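Local structure of putative HpcE protein (Mycolicibacterium smegmatis, 6V77) at residues V18-V21 / A22-S25; D41-Q44 / E45-R48; E137-A140 / W141-V144; E230-P233 / G234-I237. The protein belongs to the fumarylacetoacetate hydrolase family, has a beta-rich fold, binds a zinc ion and forms a two-chain assembly here. All blocks are in the same frame, centred on the assembly; numbering follows the deposited sequence.

Contact 1. Residues V18-V21 / A22-S25; sequences VVDV and AKAS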
ATOM      1  N   VAL B  18       3.767  14.266 -28.330  1.00 28.52           N
ATOM      2  CA  VAL B  18       3.547  12.944 -27.741  1.00 26.41           C
ATOM      3  C   VAL B  18       2.767  12.046 -28.690  1.00 32.06           C
ATOM      4  O   VAL B  18       2.128  12.501 -29.640  1.00 31.71           O
ATOM      5  CB  VAL B  18       2.800  12.990 -26.384  1.00 34.89           C
ATOM      6  CG1 VAL B  18       3.679  13.600 -25.299  1.00 37.17           C
ATOM      7  CG2 VAL B  18       1.472  13.738 -26.514  1.00 31.94           C
ATOM      8  N   VAL B  19       2.816  10.747 -28.395  1.00 28.29           N
ATOM      9  CA  VAL B  19       2.130   9.718 -29.167  1.00 27.90           C
ATOM     10  C   VAL B  19       1.392   8.797 -28.205  1.00 28.69           C
ATOM     11  O   VAL B  19       1.987   8.285 -27.252  1.00 26.72           O
ATOM     12  CB  VAL B  19       3.118   8.911 -30.029  1.00 25.26           C
ATOM     13  CG1 VAL B  19       2.459   7.639 -30.529  1.00 32.79           C
ATOM     14  CG2 VAL B  19       3.621   9.785 -31.194  1.00 29.27           C
ATOM     15  N   ASP B  20       0.103   8.573 -28.464  1.00 25.57           N
ATOM     16  CA  ASP B  20      -0.707   7.690 -27.638  1.00 26.28           C
ATOM     17  C   ASP B  20      -0.256   6.253 -27.869  1.00 29.38           C
ATOM     18  O   ASP B  20      -0.298   5.769 -29.001  1.00 26.08           O
ATOM     19  CB  ASP B  20      -2.180   7.858 -28.000  1.00 27.58           C
ATOM     20  CG  ASP B  20      -3.105   7.033 -27.111  1.00 28.47           C
ATOM     21  OD1 ASP B  20      -3.681   7.589 -26.162  1.00 35.95           O
ATOM     22  OD2 ASP B  20      -3.261   5.822 -27.357  1.00 30.72           O
ATOM     23  N   VAL B  21       0.170   5.566 -26.804  1.00 25.37           N
ATOM     24  CA  VAL B  21       0.795   4.254 -26.981  1.00 26.88           C
ATOM     25  C   VAL B  21      -0.217   3.227 -27.477  1.00 29.56           C
ATOM     26  O   VAL B  21       0.087   2.416 -28.364  1.00 27.32           O
ATOM     27  CB  VAL B  21       1.468   3.793 -25.677  1.00 23.69           C
ATOM     28  CG1 VAL B  21       1.856   2.299 -25.766  1.00 25.62           C
ATOM     29  CG2 VAL B  21       2.689   4.661 -25.391  1.00 24.55           C
ATOM     30  N   ALA B  22      -1.422   3.227 -26.907  1.00 26.57           N
ATOM     31  CA  ALA B  22      -2.389   2.191 -27.263  1.00 27.74           C
ATOM     32  C   ALA B  22      -2.805   2.311 -28.721  1.00 33.59           C
ATOM     33  O   ALA B  22      -2.888   1.303 -29.432  1.00 32.13           O
ATOM     34  CB  ALA B  22      -3.607   2.260 -26.344  1.00 28.15           C
ATOM     35  N   LYS B  23      -3.063   3.541 -29.193  1.00 31.55           N
ATOM     36  CA  LYS B  23      -3.387   3.727 -30.605  1.00 31.40           C
ATOM     37  C   LYS B  23      -2.205   3.360 -31.493  1.00 30.64           C
ATOM     38  O   LYS B  23      -2.373   2.690 -32.519  1.00 33.05           O
ATOM     39  CB  LYS B  23      -3.822   5.171 -30.872  1.00 33.50           C
ATOM     40  CG  LYS B  23      -5.081   5.593 -30.140  1.00 38.71           C
ATOM     41  CD  LYS B  23      -5.528   6.991 -30.557  1.00 42.73           C
ATOM     42  CE  LYS B  23      -6.686   7.473 -29.699  1.00 52.47           C
ATOM     43  NZ  LYS B  23      -6.932   8.938 -29.872  1.00 57.37           N
ATOM     44  N   ALA B  24      -0.999   3.789 -31.113  1.00 28.32           N
ATOM     45  CA  ALA B  24       0.164   3.570 -31.963  1.00 28.97           C
ATOM     46  C   ALA B  24       0.471   2.087 -32.098  1.00 33.22           C
ATOM     47  O   ALA B  24       0.863   1.624 -33.175  1.00 29.80           O
ATOM     48  CB  ALA B  24       1.374   4.311 -31.394  1.00 24.97           C
ATOM     49  N   SER B  25       0.305   1.337 -31.013  1.00 28.11           N
ATOM     50  CA  SER B  25       0.639  -0.078 -30.960  1.00 30.56           C
ATOM     51  C   SER B  25      -0.527  -0.968 -31.329  1.00 31.47           C
ATOM     52  O   SER B  25      -0.432  -2.178 -31.127  1.00 32.09           O
ATOM     53  CB  SER B  25       1.132  -0.464 -29.562  1.00 26.69           C
ATOM     54  OG  SER B  25       0.077  -0.396 -28.611  1.00 27.16           O
TER
HETATM   55  O   HOH W   1      -5.117  10.026 -27.747  1.00 47.50           O

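Contact 2. Residues D41-Q44 / E45-R48; sequences DAFQ and EWAR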
ATOM      1  N   ASP B  41       9.643  -5.086 -20.978  1.00 25.20           N
ATOM      2  CA  ASP B  41      10.632  -5.438 -21.992  1.00 28.00           C
ATOM      3  C   ASP B  41       9.993  -5.529 -23.368  1.00 27.36           C
ATOM      4  O   ASP B  41      10.552  -5.036 -24.356  1.00 28.60           O
ATOM      5  CB  ASP B  41      11.327  -6.751 -21.637  1.00 30.35           C
ATOM      6  CG  ASP B  41      12.265  -6.611 -20.464  1.00 37.61           C
ATOM      7  OD1 ASP B  41      12.544  -5.466 -20.058  1.00 37.85           O
ATOM      8  OD2 ASP B  41      12.728  -7.647 -19.948  1.00 38.37           O
ATOM      9  N   ALA B  42       8.829  -6.181 -23.452  1.00 27.00           N
ATOM     10  CA  ALA B  42       8.114  -6.247 -24.722  1.00 28.40           C
ATOM     11  C   ALA B  42       7.764  -4.850 -25.219  1.00 23.69           C
ATOM     12  O   ALA B  42       7.886  -4.560 -26.417  1.00 25.31           O
ATOM     13  CB  ALA B  42       6.854  -7.103 -24.569  1.00 28.04           C
ATOM     14  N   PHE B  43       7.347  -3.963 -24.311  1.00 23.01           N
ATOM     15  CA  PHE B  43       7.001  -2.609 -24.732  1.00 23.46           C
ATOM     16  C   PHE B  43       8.216  -1.891 -25.313  1.00 27.33           C
ATOM     17  O   PHE B  43       8.136  -1.273 -26.384  1.00 23.50           O
ATOM     18  CB  PHE B  43       6.400  -1.813 -23.573  1.00 21.94           C
ATOM     19  CG  PHE B  43       6.435  -0.308 -23.810  1.00 21.69           C
ATOM     20  CD1 PHE B  43       5.639   0.269 -24.797  1.00 26.04           C
ATOM     21  CD2 PHE B  43       7.293   0.494 -23.091  1.00 23.45           C
ATOM     22  CE1 PHE B  43       5.670   1.641 -25.040  1.00 27.09           C
ATOM     23  CE2 PHE B  43       7.343   1.875 -23.332  1.00 26.65           C
ATOM     24  CZ  PHE B  43       6.527   2.439 -24.317  1.00 27.15           C
ATOM     25  N   GLN B  44       9.354  -1.963 -24.620  1.00 25.83           N
ATOM     26  CA  GLN B  44      10.553  -1.276 -25.089  1.00 28.01           C
ATOM     27  C   GLN B  44      11.036  -1.841 -26.418  1.00 29.67           C
ATOM     28  O   GLN B  44      11.495  -1.092 -27.287  1.00 33.28           O
ATOM     29  CB  GLN B  44      11.651  -1.362 -24.037  1.00 31.87           C
ATOM     30  CG  GLN B  44      11.331  -0.548 -22.790  1.00 32.54           C
ATOM     31  CD  GLN B  44      12.556   0.100 -22.201  1.00 46.17           C
ATOM     32  OE1 GLN B  44      13.473  -0.583 -21.736  1.00 39.14           O
ATOM     33  NE2 GLN B  44      12.589   1.434 -22.221  1.00 46.97           N
ATOM     34  N   GLU B  45      10.941  -3.159 -26.592  1.00 25.44           N
ATOM     35  CA  GLU B  45      11.318  -3.741 -27.873  1.00 28.30           C
ATOM     36  C   GLU B  45      10.406  -3.246 -28.987  1.00 29.96           C
ATOM     37  O   GLU B  45      10.882  -2.912 -30.078  1.00 31.05           O
ATOM     38  CB  GLU B  45      11.301  -5.267 -27.791  1.00 32.04           C
ATOM     39  CG  GLU B  45      11.645  -5.966 -29.110  1.00 39.68           C
ATOM     40  CD  GLU B  45      13.006  -5.561 -29.682  1.00 54.24           C
ATOM     41  OE1 GLU B  45      13.898  -5.141 -28.911  1.00 56.21           O
ATOM     42  OE2 GLU B  45      13.181  -5.668 -30.918  1.00 57.02           O
ATOM     43  N   TRP B  46       9.095  -3.189 -28.735  1.00 27.73           N
ATOM     44  CA  TRP B  46       8.171  -2.661 -29.738  1.00 27.04           C
ATOM     45  C   TRP B  46       8.510  -1.212 -30.085  1.00 27.16           C
ATOM     46  O   TRP B  46       8.601  -0.841 -31.264  1.00 29.62           O
ATOM     47  CB  TRP B  46       6.728  -2.755 -29.233  1.00 28.10           C
ATOM     48  CG  TRP B  46       5.796  -1.921 -30.055  1.00 26.71           C
ATOM     49  CD1 TRP B  46       5.210  -2.265 -31.234  1.00 28.90           C
ATOM     50  CD2 TRP B  46       5.374  -0.583 -29.772  1.00 26.48           C
ATOM     51  NE1 TRP B  46       4.444  -1.219 -31.705  1.00 30.18           N
ATOM     52  CE2 TRP B  46       4.526  -0.179 -30.820  1.00 30.51           C
ATOM     53  CE3 TRP B  46       5.630   0.311 -28.724  1.00 25.50           C
ATOM     54  CZ2 TRP B  46       3.931   1.082 -30.857  1.00 31.42           C
ATOM     55  CZ3 TRP B  46       5.031   1.572 -28.759  1.00 29.79           C
ATOM     56  CH2 TRP B  46       4.188   1.937 -29.819  1.00 28.62           C
ATOM     57  N   ALA B  47       8.694  -0.378 -29.059  1.00 26.22           N
ATOM     58  CA  ALA B  47       9.012   1.027 -29.298  1.00 29.20           C
ATOM     59  C   ALA B  47      10.290   1.195 -30.107  1.00 26.05           C
ATOM     60  O   ALA B  47      10.392   2.125 -30.912  1.00 29.50           O
ATOM     61  CB  ALA B  47       9.142   1.761 -27.966  1.00 27.31           C
ATOM     62  N   ARG B  48      11.273   0.314 -29.915  1.00 31.21           N
ATOM     63  CA  ARG B  48      12.543   0.459 -30.621  1.00 36.41           C
ATOM     64  C   ARG B  48      12.365   0.414 -32.133  1.00 35.80           C
ATOM     65  O   ARG B  48      13.079   1.109 -32.863  1.00 37.37           O
ATOM     66  CB  ARG B  48      13.516  -0.633 -30.178  1.00 39.73           C
ATOM     67  CG  ARG B  48      14.896  -0.543 -30.806  1.00 41.77           C
ATOM     68  CD  ARG B  48      15.773  -1.731 -30.432  1.00 47.08           C
ATOM     69  NE  ARG B  48      15.225  -2.993 -30.926  1.00 50.46           N
ATOM     70  CZ  ARG B  48      15.512  -3.521 -32.113  1.00 51.81           C
ATOM     71  NH1 ARG B  48      16.346  -2.901 -32.937  1.00 52.50           N
ATOM     72  NH2 ARG B  48      14.963  -4.670 -32.478  1.00 51.25           N
TER

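Contact 3. Residues E137-A140 / W141-V144; sequences EDRA and WEFV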
ATOM      1  N   GLU B 137      21.962  -6.120  -5.552  1.00 25.85           N
ATOM      2  CA  GLU B 137      22.234  -4.693  -5.629  1.00 25.09           C
ATOM      3  C   GLU B 137      22.960  -4.340  -6.923  1.00 26.29           C
ATOM      4  O   GLU B 137      22.660  -3.317  -7.554  1.00 26.77           O
ATOM      5  CB  GLU B 137      23.047  -4.272  -4.401  1.00 31.03           C
ATOM      6  CG  GLU B 137      23.190  -2.784  -4.223  1.00 32.72           C
ATOM      7  CD  GLU B 137      23.769  -2.401  -2.866  1.00 41.51           C
ATOM      8  OE1 GLU B 137      23.525  -3.110  -1.865  1.00 45.30           O
ATOM      9  OE2 GLU B 137      24.466  -1.375  -2.799  1.00 51.30           O
ATOM     10  N   ASP B 138      23.892  -5.195  -7.367  1.00 28.58           N
ATOM     11  CA  ASP B 138      24.684  -4.794  -8.525  1.00 32.81           C
ATOM     12  C   ASP B 138      23.914  -4.901  -9.833  1.00 36.20           C
ATOM     13  O   ASP B 138      24.441  -4.496 -10.870  1.00 40.89           O
ATOM     14  CB  ASP B 138      26.005  -5.583  -8.589  1.00 34.19           C
ATOM     15  CG  ASP B 138      25.818  -7.089  -8.759  1.00 48.91           C
ATOM     16  OD1 ASP B 138      24.681  -7.580  -8.861  1.00 42.14           O
ATOM     17  OD2 ASP B 138      26.848  -7.795  -8.801  1.00 58.41           O
ATOM     18  N   ARG B 139      22.684  -5.416  -9.813  1.00 31.78           N
ATOM     19  CA  ARG B 139      21.826  -5.446 -10.991  1.00 33.32           C
ATOM     20  C   ARG B 139      20.596  -4.559 -10.854  1.00 30.94           C
ATOM     21  O   ARG B 139      19.758  -4.548 -11.759  1.00 26.92           O
ATOM     22  CB  ARG B 139      21.371  -6.885 -11.289  1.00 35.55           C
ATOM     23  CG  ARG B 139      22.514  -7.897 -11.450  1.00 47.39           C
ATOM     24  CD  ARG B 139      23.097  -7.876 -12.853  1.00 62.72           C
ATOM     25  NE  ARG B 139      22.218  -8.537 -13.814  1.00 79.93           N
ATOM     26  CZ  ARG B 139      22.444  -8.601 -15.123  1.00 99.53           C
ATOM     27  NH1 ARG B 139      23.526  -8.041 -15.649  1.00100.56           N
ATOM     28  NH2 ARG B 139      21.580  -9.225 -15.911  1.00113.44           N
ATOM     29  N   ALA B 140      20.453  -3.816  -9.755  1.00 26.36           N
ATOM     30  CA  ALA B 140      19.135  -3.275  -9.421  1.00 27.42           C
ATOM     31  C   ALA B 140      18.634  -2.272 -10.457  1.00 21.37           C
ATOM     32  O   ALA B 140      17.429  -2.211 -10.728  1.00 22.28           O
ATOM     33  CB  ALA B 140      19.158  -2.634  -8.032  1.00 24.23           C
ATOM     34  N   TRP B 141      19.520  -1.445 -11.019  1.00 22.30           N
ATOM     35  CA  TRP B 141      19.029  -0.445 -11.971  1.00 26.08           C
ATOM     36  C   TRP B 141      18.432  -1.103 -13.204  1.00 25.76           C
ATOM     37  O   TRP B 141      17.556  -0.523 -13.852  1.00 26.10           O
ATOM     38  CB  TRP B 141      20.140   0.516 -12.395  1.00 29.95           C
ATOM     39  CG  TRP B 141      20.366   1.697 -11.460  1.00 26.88           C
ATOM     40  CD1 TRP B 141      21.476   1.922 -10.693  1.00 29.96           C
ATOM     41  CD2 TRP B 141      19.489   2.819 -11.234  1.00 24.96           C
ATOM     42  NE1 TRP B 141      21.334   3.101  -9.990  1.00 28.23           N
ATOM     43  CE2 TRP B 141      20.129   3.672 -10.306  1.00 25.04           C
ATOM     44  CE3 TRP B 141      18.231   3.184 -11.725  1.00 23.75           C
ATOM     45  CZ2 TRP B 141      19.558   4.885  -9.873  1.00 23.94           C
ATOM     46  CZ3 TRP B 141      17.663   4.369 -11.287  1.00 23.37           C
ATOM     47  CH2 TRP B 141      18.328   5.210 -10.372  1.00 24.88           C
ATOM     48  N   GLU B 142      18.883  -2.317 -13.539  1.00 23.96           N
ATOM     49  CA  GLU B 142      18.299  -3.025 -14.673  1.00 26.18           C
ATOM     50  C   GLU B 142      16.849  -3.426 -14.414  1.00 28.06           C
ATOM     51  O   GLU B 142      16.136  -3.775 -15.365  1.00 27.26           O
ATOM     52  CB  GLU B 142      19.143  -4.250 -15.004  1.00 28.30           C
ATOM     53  CG  GLU B 142      20.575  -3.873 -15.367  1.00 30.66           C
ATOM     54  CD  GLU B 142      21.448  -5.085 -15.571  1.00 44.20           C
ATOM     55  OE1 GLU B 142      20.977  -6.046 -16.212  1.00 43.47           O
ATOM     56  OE2 GLU B 142      22.591  -5.082 -15.071  1.00 46.00           O
ATOM     57  N   PHE B 143      16.403  -3.404 -13.154  1.00 25.63           N
ATOM     58  CA  PHE B 143      15.013  -3.686 -12.813  1.00 23.06           C
ATOM     59  C   PHE B 143      14.149  -2.430 -12.789  1.00 22.38           C
ATOM     60  O   PHE B 143      12.950  -2.526 -12.500  1.00 22.09           O
ATOM     61  CB  PHE B 143      14.920  -4.380 -11.445  1.00 21.83           C
ATOM     62  CG  PHE B 143      15.386  -5.810 -11.454  1.00 23.88           C
ATOM     63  CD1 PHE B 143      14.498  -6.844 -11.190  1.00 21.65           C
ATOM     64  CD2 PHE B 143      16.711  -6.120 -11.732  1.00 23.21           C
ATOM     65  CE1 PHE B 143      14.926  -8.169 -11.208  1.00 24.57           C
ATOM     66  CE2 PHE B 143      17.149  -7.444 -11.765  1.00 28.73           C
ATOM     67  CZ  PHE B 143      16.258  -8.469 -11.500  1.00 26.96           C
ATOM     68  N   VAL B 144      14.722  -1.262 -13.088  1.00 20.50           N
ATOM     69  CA  VAL B 144      14.026   0.011 -12.995  1.00 20.11           C
ATOM     70  C   VAL B 144      13.528   0.410 -14.373  1.00 22.10           C
ATOM     71  O   VAL B 144      14.309   0.463 -15.333  1.00 22.66           O
ATOM     72  CB  VAL B 144      14.952   1.093 -12.412  1.00 20.20           C
ATOM     73  CG1 VAL B 144      14.334   2.517 -12.558  1.00 18.84           C
ATOM     74  CG2 VAL B 144      15.242   0.797 -10.949  1.00 22.71           C
TER
HETATM   75  O   HOH W   2      22.533  -1.487  -9.844  1.00 37.55           O

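Contact 4. Residues E230-P233 / G234-I237; sequences ELYP and GDVI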
ATOM      1  N   GLU B 230       8.149  -9.081  -2.265  1.00 21.70           N
ATOM      2  CA  GLU B 230       8.295  -9.216  -3.716  1.00 20.49           C
ATOM      3  C   GLU B 230       7.966  -7.870  -4.350  1.00 21.79           C
ATOM      4  O   GLU B 230       6.824  -7.415  -4.276  1.00 20.30           O
ATOM      5  CB  GLU B 230       7.382 -10.303  -4.276  1.00 22.08           C
ATOM      6  CG  GLU B 230       7.541 -10.492  -5.812  1.00 19.64           C
ATOM      7  CD  GLU B 230       6.533 -11.481  -6.383  1.00 31.04           C
ATOM      8  OE1 GLU B 230       5.781 -12.104  -5.605  1.00 31.76           O
ATOM      9  OE2 GLU B 230       6.482 -11.624  -7.623  1.00 29.42           O
ATOM     10  N   LEU B 231       8.958  -7.231  -4.969  1.00 19.05           N
ATOM     11  CA  LEU B 231       8.660  -6.041  -5.768  1.00 18.78           C
ATOM     12  C   LEU B 231       7.913  -6.445  -7.037  1.00 24.13           C
ATOM     13  O   LEU B 231       8.119  -7.536  -7.585  1.00 22.58           O
ATOM     14  CB  LEU B 231       9.945  -5.298  -6.127  1.00 19.27           C
ATOM     15  CG  LEU B 231      10.731  -4.764  -4.930  1.00 20.95           C
ATOM     16  CD1 LEU B 231      11.951  -4.008  -5.402  1.00 24.33           C
ATOM     17  CD2 LEU B 231       9.848  -3.807  -4.124  1.00 19.79           C
ATOM     18  N   TYR B 232       7.000  -5.577  -7.483  1.00 19.49           N
ATOM     19  CA  TYR B 232       6.266  -5.823  -8.714  1.00 21.92           C
ATOM     20  C   TYR B 232       6.616  -4.777  -9.760  1.00 21.99           C
ATOM     21  O   TYR B 232       6.934  -3.640  -9.415  1.00 19.12           O
ATOM     22  CB  TYR B 232       4.746  -5.766  -8.521  1.00 18.80           C
ATOM     23  CG  TYR B 232       4.198  -6.778  -7.574  1.00 19.01           C
ATOM     24  CD1 TYR B 232       4.251  -8.113  -7.884  1.00 19.23           C
ATOM     25  CD2 TYR B 232       3.608  -6.383  -6.367  1.00 20.47           C
ATOM     26  CE1 TYR B 232       3.726  -9.070  -7.027  1.00 25.20           C
ATOM     27  CE2 TYR B 232       3.074  -7.337  -5.498  1.00 22.95           C
ATOM     28  CZ  TYR B 232       3.150  -8.680  -5.844  1.00 28.03           C
ATOM     29  OH  TYR B 232       2.648  -9.664  -5.015  1.00 26.46           O
ATOM     30  N   PRO B 233       6.534  -5.125 -11.045  1.00 20.24           N
ATOM     31  CA  PRO B 233       6.587  -4.094 -12.087  1.00 19.61           C
ATOM     32  C   PRO B 233       5.528  -3.038 -11.807  1.00 19.25           C
ATOM     33  O   PRO B 233       4.404  -3.356 -11.406  1.00 21.46           O
ATOM     34  CB  PRO B 233       6.286  -4.868 -13.372  1.00 22.44           C
ATOM     35  CG  PRO B 233       6.644  -6.313 -13.035  1.00 22.94           C
ATOM     36  CD  PRO B 233       6.293  -6.475 -11.590  1.00 23.54           C
ATOM     37  N   GLY B 234       5.902  -1.773 -11.993  1.00 18.94           N
ATOM     38  CA  GLY B 234       4.993  -0.676 -11.734  1.00 20.09           C
ATOM     39  C   GLY B 234       4.954  -0.182 -10.297  1.00 22.07           C
ATOM     40  O   GLY B 234       4.336   0.865 -10.040  1.00 20.06           O
ATOM     41  N   ASP B 235       5.625  -0.862  -9.363  1.00 18.40           N
ATOM     42  CA  ASP B 235       5.720  -0.361  -7.991  1.00 18.78           C
ATOM     43  C   ASP B 235       6.501   0.951  -7.951  1.00 19.78           C
ATOM     44  O   ASP B 235       7.361   1.220  -8.793  1.00 19.85           O
ATOM     45  CB  ASP B 235       6.428  -1.367  -7.067  1.00 22.37           C
ATOM     46  CG  ASP B 235       5.534  -2.525  -6.628  1.00 23.09           C
ATOM     47  OD1 ASP B 235       4.330  -2.552  -6.979  1.00 19.97           O
ATOM     48  OD2 ASP B 235       6.069  -3.420  -5.931  1.00 19.48           O
ATOM     49  N   VAL B 236       6.223   1.747  -6.918  1.00 18.45           N
ATOM     50  CA  VAL B 236       6.767   3.095  -6.770  1.00 19.06           C
ATOM     51  C   VAL B 236       7.618   3.153  -5.509  1.00 20.29           C
ATOM     52  O   VAL B 236       7.195   2.667  -4.450  1.00 21.51           O
ATOM     53  CB  VAL B 236       5.633   4.139  -6.715  1.00 21.78           C
ATOM     54  CG1 VAL B 236       6.144   5.490  -6.147  1.00 22.01           C
ATOM     55  CG2 VAL B 236       5.056   4.337  -8.102  1.00 23.21           C
ATOM     56  N   ILE B 237       8.806   3.754  -5.619  1.00 19.71           N
ATOM     57  CA  ILE B 237       9.660   4.025  -4.461  1.00 19.21           C
ATOM     58  C   ILE B 237       9.897   5.527  -4.373  1.00 19.99           C
ATOM     59  O   ILE B 237      10.463   6.124  -5.299  1.00 19.90           O
ATOM     60  CB  ILE B 237      11.008   3.294  -4.539  1.00 18.92           C
ATOM     61  CG1 ILE B 237      10.813   1.797  -4.736  1.00 19.44           C
ATOM     62  CG2 ILE B 237      11.796   3.523  -3.247  1.00 19.20           C
ATOM     63  CD1 ILE B 237      12.160   1.098  -4.978  1.00 20.09           C
TER
HETATM   64  O   HOH W   3       2.844  -2.411  -9.235  1.00 19.51           O

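Contact 1. Residues V18-V21 / A22-S25
The carboxylate of Asp20 accepts a nearly straight hydrogen bond from Lys23 N, with Asp20 OD2 2.9 Å from that nitrogen and met nearly along its C-O axis. The torsion that sets CG opposite the backbone nitrogen (chi1 -176°) swings the carboxylate over the first turn of the helix. The other oxygen, OD1, is held by a salt bridge to Arg9 and also takes a water that accepts from Lys23 NZ; the extended lysine chain crosses Asp20 at about a right angle, Lys23 CG lying 3.3 Å from Asp20 OD2, and the two charged groups are linked indirectly, by that water. Asp20 is thus the N-cap of helix 21-24, placed exactly where strand 17-20 gives way to the helix, and its negative charge probably suits the positive end of the helix dipole. The same first turn is closed by Ala24 N on Asp20 O, 3.0 Å. Ser25, just past the helix, holds Val21 O twice: Ser25 N, at 2.9 Å, and Ser25 OG, at 2.8 Å, reach the oxygen from opposite faces of the carbonyl plane, the hydroxyl standing well above it. Ser25 OG in turn bonds to Phe29 N. Outside these bonds, Val19 CG1 rests on the methyl of Ala24, CG1 to CB 3.6 Å, while Val21 packs on Phe43 and Ala24 on Trp46, both from helix 40-49.

Contact 2. Residues D41-Q44 / E45-R48
The rings of Phe43 and Trp46 meet rim to rim, neither lying over the face of the other. Their planes are 32° apart, and the centroid of the phenyl ring is 6.0 Å from that of the indole six-membered ring. Phe43 CE1 comes in near the indole plane at its edge, 3.8 Å from Trp46 CZ3, and Phe43 O lies in that plane at the same ring's edge, 3.8 Å from Trp46 CE3. Both side chains carry CG opposite the backbone nitrogen (chi1 162° and 165°), a shared choice that sends the two rings off the helix in company. The other flat pair is a guanidinium and a carboxylate: Arg48 grips Glu45 side-on, with NH2 2.6 Å from Glu45 OE2 in a salt bridge whose N-H bond is nearly straight and uses the syn lone pair of OE2. Arg48 NE reaches Glu45 OE1 at 3.2 Å from out of the carboxylate plane. Two nitrogens meeting two oxygens fix the rotation of both groups on this exposed side of the helix. Beneath them runs the i to i+4 ladder of an alpha helix, in which Asp41 O, Ala42 O, Phe43 O and Gln44 O accept from the nitrogens of Glu45, Trp46, Ala47 and Arg48; the Ala47 N to Phe43 O bond, 2.9 Å long, is close to straight. The ion pair and the rings project from different flanks. Phe43 packs on Met1, and Trp46 on Ser25 and the ring of Phe29, which lays helix 40-49 against helix 21-24 and the start of the chain.

Contact 3. Residues E137-A140 / W141-V144
Trp141 follows directly on Ala140, and its backbone nitrogen donates to a water, 3.2 Å away, that in turn donates to Glu137 O; the water thus bridges one turn of the chain. The indole of Trp141 packs against helix 218-226, with NE1 hydrogen-bonded to Asp193. Glu142 N comes next, bonding to Arg139 O at 3.0 Å from above the carbonyl plane. The arginine chain bends at chi2 and chi3 (-83° and -75°), which brings its guanidinium beneath the carboxylate of Glu142: Glu142 OE1 stands over the centre of one face, 3.1 Å from Arg139 CZ, with the two planes 75° apart. The salt bridge, Arg139 NH1 to Glu142 OE2 at 3.2 Å, is therefore one of charge alone, and the arginine is poorly ordered. Such i to i+3 bonding marks residues 141-143 as a 3-10 turn, which leads into strand 144-155 within the connection from strand 118-128. Phe143 N continues the pattern on Ala140 O at 2.9 Å. The phenyl ring turns its edge to Arg139 O, 3.4 Å from Phe143 CD2, and packs on Met128, Arg130 and Ile135. Val144 then opens the strand, its side chain against Val126 and Ile222.

Contact 4. Residues E230-P233 / G234-I237
In both Tyr232 and Asp235 the first torsion sets CG opposite the carbonyl carbon, and for Asp235 (chi1 -78°) this folds the carboxylate back over the turn onto the tyrosine backbone. Asp235 OD2 accepts from Tyr232 N at 2.8 Å; the bond is nearly straight at the hydrogen, but the donor stands 67° out of the carboxylate plane. Asp235 N donates to Tyr232 O at 3.1 Å, likewise from above the carbonyl plane, so the two residues are joined by a pair of bonds running in opposite directions. The Asp235 N to Tyr232 O bond closes a type II beta turn, with Pro233 and Gly234 at its central positions, and the carboxylate bond reinforces it. The positive phi of Gly234 (86°) would drive a CB into Pro233 O, and glycine avoids this clash. The turn delivers the chain from the loop after helix 218-226 into strand 236-238, which lies between strands 72-76 and 118-128 of the large mixed sheet. A water links the two halves of the turn, donating to Pro233 O at 2.8 Å and to Asp235 OD1 at 2.7 Å. The tyrosine ring stands almost perpendicular to the carboxylate, with Asp235 OD1 in the ring plane at its edge, 3.9 Å from Tyr232 CD2. Glu230 O lies over one face of that ring, offset toward the rim, and Arg70 makes a cation-pi contact with it. Gln71 NE2 bonds to Asp235 OD2 and to Glu230 O. At the dimer interface Glu230 N is hydrogen-bonded to Ser102 OG of the second subunit, on which Tyr232 also packs.

The four contacts follow one another along the chain, and none nests in or crosses another. Contact 1 turns strand 17-20 into helix 21-24, and contact 2, one turn to the next along helix 40-49, lies beside it: Trp46 CZ2 is 3.4 Å from Ser25 CB, so the two helices pack directly on each other. Contact 3 ends the connection between strands 118-128 and 144-155, and contact 4 closes the turn into strand 236-238. These two do not touch, their centres being about 13 Å apart, but both border helix 218-226 and strand 118-128. Contacts 1 and 4, some 24 Å apart between centres, reach the same large mixed sheet.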